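Local coordinates for putative uncharacterized protein (Coprinopsis cinerea, PDB 3W9A) that is a glycoside hydrolase of family 131, whose beta-jelly-roll catalytic domain probably cleaves beta-glucans, at residues R60-W72 with V203-V217. Numbering follows the deposited sequence.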
ATOM      1  N   ARG A  60       7.668 -13.478  -2.584  1.00 13.93           N
ATOM      2  CA  ARG A  60       6.567 -13.528  -1.623  1.00 14.41           C
ATOM      3  C   ARG A  60       5.781 -12.223  -1.542  1.00 13.75           C
ATOM      4  O   ARG A  60       6.152 -11.232  -2.157  1.00 14.79           O
ATOM      5  CB  ARG A  60       7.098 -13.953  -0.251  1.00 14.86           C
ATOM      6  CG  ARG A  60       8.082 -13.000   0.360  1.00 15.51           C
ATOM      7  CD  ARG A  60       8.702 -13.611   1.601  1.00 15.88           C
ATOM      8  NE  ARG A  60       9.646 -14.663   1.257  1.00 16.32           N
ATOM      9  CZ  ARG A  60      10.900 -14.472   0.855  1.00 16.41           C
ATOM     10  NH1 ARG A  60      11.420 -13.253   0.737  1.00 16.02           N
ATOM     11  NH2 ARG A  60      11.644 -15.533   0.558  1.00 17.25           N
ATOM     12  N   GLY A  61       4.662 -12.257  -0.824  1.00 13.30           N
ATOM     13  CA  GLY A  61       3.902 -11.044  -0.480  1.00 12.35           C
ATOM     14  C   GLY A  61       3.783 -10.824   1.032  1.00 11.58           C
ATOM     15  O   GLY A  61       4.206 -11.649   1.843  1.00 11.36           O
ATOM     16  N   LEU A  62       3.198  -9.692   1.405  1.00 10.79           N
ATOM     17  CA  LEU A  62       3.060  -9.309   2.796  1.00 10.35           C
ATOM     18  C   LEU A  62       1.612  -9.374   3.222  1.00 10.58           C
ATOM     19  O   LEU A  62       0.749  -8.771   2.576  1.00 10.70           O
ATOM     20  CB  LEU A  62       3.569  -7.894   2.990  1.00  9.88           C
ATOM     21  CG  LEU A  62       3.468  -7.315   4.395  1.00  9.64           C
ATOM     22  CD1 LEU A  62       4.453  -7.980   5.351  1.00  9.57           C
ATOM     23  CD2 LEU A  62       3.734  -5.824   4.338  1.00  9.70           C
ATOM     24  N   LYS A  63       1.338 -10.120   4.286  1.00 10.94           N
ATOM     25  CA  LYS A  63       0.035 -10.044   4.959  1.00 11.16           C
ATOM     26  C   LYS A  63       0.135  -9.004   6.051  1.00 10.90           C
ATOM     27  O   LYS A  63       0.929  -9.146   6.971  1.00 10.89           O
ATOM     28  CB  LYS A  63      -0.356 -11.382   5.598  1.00 11.61           C
ATOM     29  CG  LYS A  63      -1.831 -11.425   5.990  1.00 12.00           C
ATOM     30  CD  LYS A  63      -2.202 -12.446   7.071  1.00 12.42           C
ATOM     31  CE  LYS A  63      -1.428 -13.722   7.058  1.00 12.92           C
ATOM     32  NZ  LYS A  63      -2.046 -14.785   7.922  1.00 12.90           N
ATOM     33  N   VAL A  64      -0.677  -7.961   5.960  1.00 11.11           N
ATOM     34  CA  VAL A  64      -0.682  -6.897   6.964  1.00 11.19           C
ATOM     35  C   VAL A  64      -1.864  -7.175   7.858  1.00 11.11           C
ATOM     36  O   VAL A  64      -2.971  -7.218   7.378  1.00 10.84           O
ATOM     37  CB  VAL A  64      -0.811  -5.511   6.273  1.00 11.12           C
ATOM     38  CG1 VAL A  64      -1.190  -4.426   7.265  1.00 11.35           C
ATOM     39  CG2 VAL A  64       0.479  -5.168   5.539  1.00 11.18           C
ATOM     40  N   THR A  65      -1.633  -7.361   9.156  1.00 11.56           N
ATOM     41  CA  THR A  65      -2.726  -7.619  10.089  1.00 11.92           C
ATOM     42  C   THR A  65      -2.895  -6.498  11.118  1.00 12.27           C
ATOM     43  O   THR A  65      -1.943  -6.111  11.805  1.00 12.29           O
ATOM     44  CB  THR A  65      -2.548  -8.985  10.824  1.00 11.92           C
ATOM     45  OG1 THR A  65      -2.532 -10.057   9.876  1.00 11.70           O
ATOM     46  CG2 THR A  65      -3.684  -9.236  11.843  1.00 12.13           C
ATOM     47  N   ILE A  66      -4.128  -6.015  11.250  1.00 12.58           N
ATOM     48  CA  ILE A  66      -4.506  -5.137  12.349  1.00 13.27           C
ATOM     49  C   ILE A  66      -5.432  -5.864  13.320  1.00 13.47           C
ATOM     50  O   ILE A  66      -6.351  -6.577  12.915  1.00 13.19           O
ATOM     51  CB  ILE A  66      -5.148  -3.824  11.854  1.00 13.95           C
ATOM     52  CG1 ILE A  66      -6.303  -4.107  10.882  1.00 14.35           C
ATOM     53  CG2 ILE A  66      -4.075  -2.925  11.241  1.00 13.95           C
ATOM     54  CD1 ILE A  66      -7.151  -2.909  10.508  1.00 14.80           C
ATOM     55  N   ASP A  67      -5.140  -5.754  14.609  1.00 13.67           N
ATOM     56  CA  ASP A  67      -6.063  -6.247  15.626  1.00 13.58           C
ATOM     57  C   ASP A  67      -6.179  -5.196  16.705  1.00 12.84           C
ATOM     58  O   ASP A  67      -5.632  -4.091  16.547  1.00 12.40           O
ATOM     59  CB  ASP A  67      -5.641  -7.625  16.175  1.00 14.31           C
ATOM     60  CG  ASP A  67      -4.341  -7.592  16.968  1.00 14.99           C
ATOM     61  OD1 ASP A  67      -3.827  -6.514  17.339  1.00 14.81           O
ATOM     62  OD2 ASP A  67      -3.810  -8.687  17.204  1.00 16.35           O
ATOM     63  N   THR A  68      -6.884  -5.528  17.789  1.00 12.42           N
ATOM     64  CA  THR A  68      -7.148  -4.576  18.848  1.00 12.17           C
ATOM     65  C   THR A  68      -5.883  -4.113  19.561  1.00 12.03           C
ATOM     66  O   THR A  68      -5.892  -3.059  20.163  1.00 12.11           O
ATOM     67  CB  THR A  68      -8.133  -5.109  19.913  1.00 12.48           C
ATOM     68  OG1 THR A  68      -7.567  -6.228  20.599  1.00 13.18           O
ATOM     69  CG2 THR A  68      -9.403  -5.504  19.287  1.00 12.63           C
ATOM     70  N   THR A  69      -4.793  -4.874  19.465  1.00 11.79           N
ATOM     71  CA  THR A  69      -3.521  -4.449  20.059  1.00 11.87           C
ATOM     72  C   THR A  69      -2.648  -3.594  19.138  1.00 11.47           C
ATOM     73  O   THR A  69      -1.555  -3.201  19.539  1.00 11.29           O
ATOM     74  CB  THR A  69      -2.676  -5.645  20.488  1.00 12.04           C
ATOM     75  OG1 THR A  69      -2.090  -6.268  19.319  1.00 12.52           O
ATOM     76  CG2 THR A  69      -3.520  -6.653  21.289  1.00 12.22           C
ATOM     77  N   ALA A  70      -3.113  -3.318  17.920  1.00 10.95           N
ATOM     78  CA  ALA A  70      -2.303  -2.610  16.919  1.00 10.84           C
ATOM     79  C   ALA A  70      -2.424  -1.102  17.092  1.00 10.87           C
ATOM     80  O   ALA A  70      -2.951  -0.398  16.239  1.00 11.36           O
ATOM     81  CB  ALA A  70      -2.731  -3.016  15.513  1.00 10.96           C
ATOM     82  N   THR A  71      -1.945  -0.608  18.216  1.00 10.94           N
ATOM     83  CA  THR A  71      -2.239   0.736  18.639  1.00 11.13           C
ATOM     84  C   THR A  71      -0.901   1.430  18.829  1.00 11.79           C
ATOM     85  O   THR A  71      -0.066   0.953  19.594  1.00 11.53           O
ATOM     86  CB  THR A  71      -3.064   0.703  19.942  1.00 11.29           C
ATOM     87  OG1 THR A  71      -2.462  -0.175  20.887  1.00 11.00           O
ATOM     88  CG2 THR A  71      -4.443   0.170  19.669  1.00 11.32           C
ATOM     89  N   TRP A  72      -0.675   2.526  18.108  1.00 11.92           N
ATOM     90  CA  TRP A  72       0.625   3.191  18.156  1.00 12.10           C
ATOM     91  C   TRP A  72       0.536   4.545  18.861  1.00 12.66           C
ATOM     92  O   TRP A  72       1.022   4.707  20.001  1.00 12.98           O
ATOM     93  CB  TRP A  72       1.199   3.340  16.745  1.00 11.93           C
ATOM     94  CG  TRP A  72       2.508   4.021  16.731  1.00 11.30           C
ATOM     95  CD1 TRP A  72       3.627   3.611  17.362  1.00 11.13           C
ATOM     96  CD2 TRP A  72       2.838   5.244  16.070  1.00 11.09           C
ATOM     97  NE1 TRP A  72       4.643   4.494  17.142  1.00 11.20           N
ATOM     98  CE2 TRP A  72       4.188   5.510  16.348  1.00 11.01           C
ATOM     99  CE3 TRP A  72       2.127   6.139  15.261  1.00 11.09           C
ATOM    100  CZ2 TRP A  72       4.855   6.628  15.844  1.00 11.19           C
ATOM    101  CZ3 TRP A  72       2.784   7.261  14.760  1.00 11.00           C
ATOM    102  CH2 TRP A  72       4.134   7.501  15.060  1.00 11.25           C
ATOM    103  N   VAL A 203      -2.177  -0.185   6.717  1.00 10.99           N
ATOM    104  CA  VAL A 203      -3.606   0.001   6.983  1.00 11.30           C
ATOM    105  C   VAL A 203      -3.847   0.684   8.296  1.00 10.95           C
ATOM    106  O   VAL A 203      -3.255   0.309   9.313  1.00 11.03           O
ATOM    107  CB  VAL A 203      -4.340  -1.349   7.082  1.00 11.56           C
ATOM    108  CG1 VAL A 203      -5.840  -1.127   7.198  1.00 11.93           C
ATOM    109  CG2 VAL A 203      -4.022  -2.202   5.877  1.00 11.79           C
ATOM    110  N   LEU A 204      -4.727   1.679   8.256  1.00 11.17           N
ATOM    111  CA  LEU A 204      -5.272   2.307   9.434  1.00 11.27           C
ATOM    112  C   LEU A 204      -6.754   2.054   9.422  1.00 11.61           C
ATOM    113  O   LEU A 204      -7.410   2.236   8.380  1.00 11.57           O
ATOM    114  CB  LEU A 204      -4.993   3.817   9.427  1.00 11.59           C
ATOM    115  CG  LEU A 204      -5.571   4.699  10.551  1.00 11.59           C
ATOM    116  CD1 LEU A 204      -4.682   5.922  10.689  1.00 11.76           C
ATOM    117  CD2 LEU A 204      -7.007   5.143  10.281  1.00 11.78           C
ATOM    118  N   ARG A 205      -7.282   1.617  10.564  1.00 11.60           N
ATOM    119  CA  ARG A 205      -8.735   1.639  10.805  1.00 12.06           C
ATOM    120  C   ARG A 205      -9.051   2.467  12.057  1.00 12.11           C
ATOM    121  O   ARG A 205      -8.423   2.278  13.108  1.00 11.61           O
ATOM    122  CB  ARG A 205      -9.294   0.223  10.972  1.00 11.87           C
ATOM    123  CG  ARG A 205     -10.771   0.149  10.658  1.00 11.97           C
ATOM    124  CD  ARG A 205     -11.311  -1.256  10.858  1.00 11.94           C
ATOM    125  NE  ARG A 205     -11.570  -1.528  12.260  1.00 11.91           N
ATOM    126  CZ  ARG A 205     -11.888  -2.715  12.757  1.00 12.04           C
ATOM    127  NH1 ARG A 205     -11.983  -3.797  11.977  1.00 11.93           N
ATOM    128  NH2 ARG A 205     -12.130  -2.818  14.049  1.00 12.40           N
ATOM    129  N   ILE A 206     -10.038   3.355  11.955  1.00 12.36           N
ATOM    130  CA  ILE A 206     -10.340   4.276  13.054  1.00 12.90           C
ATOM    131  C   ILE A 206     -10.938   3.534  14.249  1.00 12.84           C
ATOM    132  O   ILE A 206     -10.435   3.672  15.356  1.00 12.34           O
ATOM    133  CB  ILE A 206     -11.244   5.453  12.624  1.00 13.54           C
ATOM    134  CG1 ILE A 206     -10.525   6.351  11.609  1.00 13.75           C
ATOM    135  CG2 ILE A 206     -11.644   6.326  13.819  1.00 13.94           C
ATOM    136  CD1 ILE A 206     -11.445   7.312  10.892  1.00 14.02           C
ATOM    137  N   VAL A 207     -11.991   2.755  14.030  1.00 13.05           N
ATOM    138  CA  VAL A 207     -12.678   2.055  15.132  1.00 13.07           C
ATOM    139  C   VAL A 207     -11.916   0.803  15.552  1.00 13.45           C
ATOM    140  O   VAL A 207     -11.612  -0.045  14.721  1.00 13.69           O
ATOM    141  CB  VAL A 207     -14.118   1.674  14.748  1.00 13.37           C
ATOM    142  CG1 VAL A 207     -14.772   0.815  15.832  1.00 13.84           C
ATOM    143  CG2 VAL A 207     -14.930   2.935  14.525  1.00 13.62           C
ATOM    144  N   ASN A 208     -11.612   0.694  16.846  1.00 13.04           N
ATOM    145  CA  ASN A 208     -10.850  -0.424  17.379  1.00 13.00           C
ATOM    146  C   ASN A 208     -11.766  -1.500  17.966  1.00 13.12           C
ATOM    147  O   ASN A 208     -12.481  -1.265  18.954  1.00 13.24           O
ATOM    148  CB  ASN A 208      -9.901   0.101  18.446  1.00 12.75           C
ATOM    149  CG  ASN A 208      -9.015  -0.974  19.050  1.00 12.82           C
ATOM    150  OD1 ASN A 208      -9.450  -2.099  19.332  1.00 12.97           O
ATOM    151  ND2 ASN A 208      -7.759  -0.623  19.271  1.00 12.81           N
ATOM    152  N   ARG A 209     -11.752  -2.669  17.350  1.00 13.24           N
ATOM    153  CA  ARG A 209     -12.363  -3.861  17.939  1.00 13.64           C
ATOM    154  C   ARG A 209     -11.986  -5.117  17.165  1.00 14.24           C
ATOM    155  O   ARG A 209     -11.484  -5.046  16.036  1.00 15.01           O
ATOM    156  CB  ARG A 209     -13.892  -3.742  18.004  1.00 13.42           C
ATOM    157  CG  ARG A 209     -14.549  -3.412  16.670  1.00 13.51           C
ATOM    158  CD  ARG A 209     -16.025  -3.700  16.767  1.00 13.72           C
ATOM    159  NE  ARG A 209     -16.780  -3.538  15.520  1.00 14.20           N
ATOM    160  CZ  ARG A 209     -17.606  -2.534  15.257  1.00 14.59           C
ATOM    161  NH1 ARG A 209     -17.765  -1.552  16.118  1.00 15.17           N
ATOM    162  NH2 ARG A 209     -18.274  -2.503  14.113  1.00 15.43           N
ATOM    163  N   ASN A 210     -12.197  -6.257  17.816  1.00 14.66           N
ATOM    164  CA  ASN A 210     -12.130  -7.552  17.172  1.00 14.99           C
ATOM    165  C   ASN A 210     -13.296  -7.745  16.227  1.00 14.42           C
ATOM    166  O   ASN A 210     -14.327  -7.072  16.360  1.00 14.23           O
ATOM    167  CB  ASN A 210     -12.164  -8.659  18.218  1.00 16.01           C
ATOM    168  CG  ASN A 210     -10.847  -8.814  18.942  1.00 17.32           C
ATOM    169  OD1 ASN A 210      -9.778  -8.760  18.334  1.00 17.97           O
ATOM    170  ND2 ASN A 210     -10.920  -9.016  20.256  1.00 17.80           N
ATOM    171  N   PRO A 211     -13.159  -8.685  15.282  1.00 13.84           N
ATOM    172  CA  PRO A 211     -12.024  -9.555  15.029  1.00 13.40           C
ATOM    173  C   PRO A 211     -10.950  -8.875  14.188  1.00 12.84           C
ATOM    174  O   PRO A 211     -11.165  -7.739  13.723  1.00 12.66           O
ATOM    175  CB  PRO A 211     -12.668 -10.720  14.266  1.00 13.61           C
ATOM    176  CG  PRO A 211     -13.762 -10.094  13.506  1.00 13.56           C
ATOM    177  CD  PRO A 211     -14.267  -8.962  14.347  1.00 13.98           C
ATOM    178  N   PRO A 212      -9.815  -9.561  13.958  1.00 12.86           N
ATOM    179  CA  PRO A 212      -8.733  -8.929  13.197  1.00 12.57           C
ATOM    180  C   PRO A 212      -9.041  -8.823  11.718  1.00 12.54           C
ATOM    181  O   PRO A 212      -9.948  -9.491  11.223  1.00 12.48           O
ATOM    182  CB  PRO A 212      -7.521  -9.849  13.440  1.00 13.08           C
ATOM    183  CG  PRO A 212      -7.926 -10.794  14.519  1.00 13.07           C
ATOM    184  CD  PRO A 212      -9.418 -10.878  14.486  1.00 13.20           C
ATOM    185  N   GLU A 213      -8.297  -7.956  11.027  1.00 12.73           N
ATOM    186  CA  GLU A 213      -8.340  -7.838   9.576  1.00 12.48           C
ATOM    187  C   GLU A 213      -6.993  -8.212   8.958  1.00 12.26           C
ATOM    188  O   GLU A 213      -5.945  -7.855   9.499  1.00 12.28           O
ATOM    189  CB  GLU A 213      -8.622  -6.398   9.163  1.00 12.60           C
ATOM    190  CG  GLU A 213      -9.922  -5.820   9.673  1.00 12.64           C
ATOM    191  CD  GLU A 213     -10.283  -4.512   8.986  1.00 12.43           C
ATOM    192  OE1 GLU A 213      -9.412  -3.939   8.295  1.00 12.12           O
ATOM    193  OE2 GLU A 213     -11.441  -4.050   9.141  1.00 12.15           O
ATOM    194  N   ASP A 214      -7.025  -8.925   7.830  1.00 12.05           N
ATOM    195  CA  ASP A 214      -5.836  -9.160   7.012  1.00 11.71           C
ATOM    196  C   ASP A 214      -5.987  -8.405   5.704  1.00 11.79           C
ATOM    197  O   ASP A 214      -7.045  -8.437   5.066  1.00 11.78           O
ATOM    198  CB  ASP A 214      -5.638 -10.647   6.708  1.00 11.89           C
ATOM    199  CG  ASP A 214      -5.448 -11.495   7.961  1.00 11.71           C
ATOM    200  OD1 ASP A 214      -4.858 -11.031   8.941  1.00 12.21           O
ATOM    201  OD2 ASP A 214      -5.894 -12.646   7.941  1.00 11.39           O
ATOM    202  N   TRP A 215      -4.922  -7.718   5.319  1.00 11.30           N
ATOM    203  CA  TRP A 215      -4.790  -7.130   4.000  1.00 11.26           C
ATOM    204  C   TRP A 215      -3.515  -7.726   3.421  1.00 11.47           C
ATOM    205  O   TRP A 215      -2.559  -7.982   4.165  1.00 11.50           O
ATOM    206  CB  TRP A 215      -4.644  -5.608   4.119  1.00 11.23           C
ATOM    207  CG  TRP A 215      -5.854  -4.901   4.676  1.00 11.31           C
ATOM    208  CD1 TRP A 215      -6.319  -4.938   5.962  1.00 11.42           C
ATOM    209  CD2 TRP A 215      -6.719  -4.022   3.960  1.00 11.27           C
ATOM    210  NE1 TRP A 215      -7.445  -4.175   6.070  1.00 11.55           N
ATOM    211  CE2 TRP A 215      -7.711  -3.594   4.855  1.00 11.39           C
ATOM    212  CE3 TRP A 215      -6.765  -3.582   2.639  1.00 11.18           C
ATOM    213  CZ2 TRP A 215      -8.714  -2.716   4.488  1.00 11.12           C
ATOM    214  CZ3 TRP A 215      -7.797  -2.732   2.260  1.00 11.21           C
ATOM    215  CH2 TRP A 215      -8.747  -2.304   3.183  1.00 11.19           C
ATOM    216  N   TYR A 216      -3.498  -7.984   2.120  1.00 11.65           N
ATOM    217  CA  TYR A 216      -2.304  -8.503   1.470  1.00 11.85           C
ATOM    218  C   TYR A 216      -1.748  -7.483   0.495  1.00 11.96           C
ATOM    219  O   TYR A 216      -2.492  -6.829  -0.246  1.00 10.81           O
ATOM    220  CB  TYR A 216      -2.595  -9.824   0.770  1.00 12.43           C
ATOM    221  CG  TYR A 216      -3.147 -10.914   1.681  1.00 13.56           C
ATOM    222  CD1 TYR A 216      -2.374 -12.010   2.043  1.00 13.72           C
ATOM    223  CD2 TYR A 216      -4.456 -10.852   2.168  1.00 14.00           C
ATOM    224  CE1 TYR A 216      -2.877 -13.021   2.843  1.00 13.98           C
ATOM    225  CE2 TYR A 216      -4.955 -11.847   2.990  1.00 13.87           C
ATOM    226  CZ  TYR A 216      -4.167 -12.925   3.318  1.00 14.28           C
ATOM    227  OH  TYR A 216      -4.667 -13.911   4.130  1.00 14.61           O
ATOM    228  N   VAL A 217      -0.430  -7.337   0.508  1.00 12.28           N
ATOM    229  CA  VAL A 217       0.244  -6.299  -0.282  1.00 12.91           C
ATOM    230  C   VAL A 217       1.417  -6.934  -1.001  1.00 12.96           C
ATOM    231  O   VAL A 217       2.179  -7.678  -0.381  1.00 13.56           O
ATOM    232  CB  VAL A 217       0.787  -5.172   0.621  1.00 13.18           C
ATOM    233  CG1 VAL A 217       1.584  -4.151  -0.186  1.00 13.42           C
ATOM    234  CG2 VAL A 217      -0.334  -4.508   1.390  1.00 13.19           C
TER
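Strands 61-66 and 213-217 run antiparallel (155°), their axes 4.5 Å apart at closest, with Leu62-Val217, Val64-Trp215 and Ile66-Glu213 as hydrogen-bonded pairs exchanging six backbone bonds. On the face bearing Lys63 and Tyr216, the lysine CG lies over the tyrosine ring, 4.0 Å from its centroid, a CH-pi contact. Thr65 OG1 donates to Asp214 OD1 (2.7 Å) on the anti side, tilted 30° from the carboxylate plane; Asp214 OD2 bonds Asn106. On the interior face, Ile66 CG1 sits between backbone N and carbonyl carbon (chi1 52°), carrying CD1 alongside Glu213 and within 4.0 Å of Val203 CG1, while Val64 CG1 meets Val203 CG2 at 3.9 Å. Glu213 OE1 accepts from Trp215 NE1 (3.0 Å) near the indole plane; OE2 takes a salt bridge from Arg205 NH1 (2.9 Å) and bonds His114 NE2. Replacing Glu213 by an alanine is likely to leave buried Arg205 without its countercharge and Trp215 NE1 and His114 without their partner. Beyond the strands, Asn208 ND2 bridges Thr68 O (3.2 Å) and Gln75 O. Strand 44-47 flanks 61-66 in the same jelly-roll sheet, while 203-205 lies in the facing sheet, between strands 77-83 and 114-119, so Val64 and Ile66 pack across the sandwich.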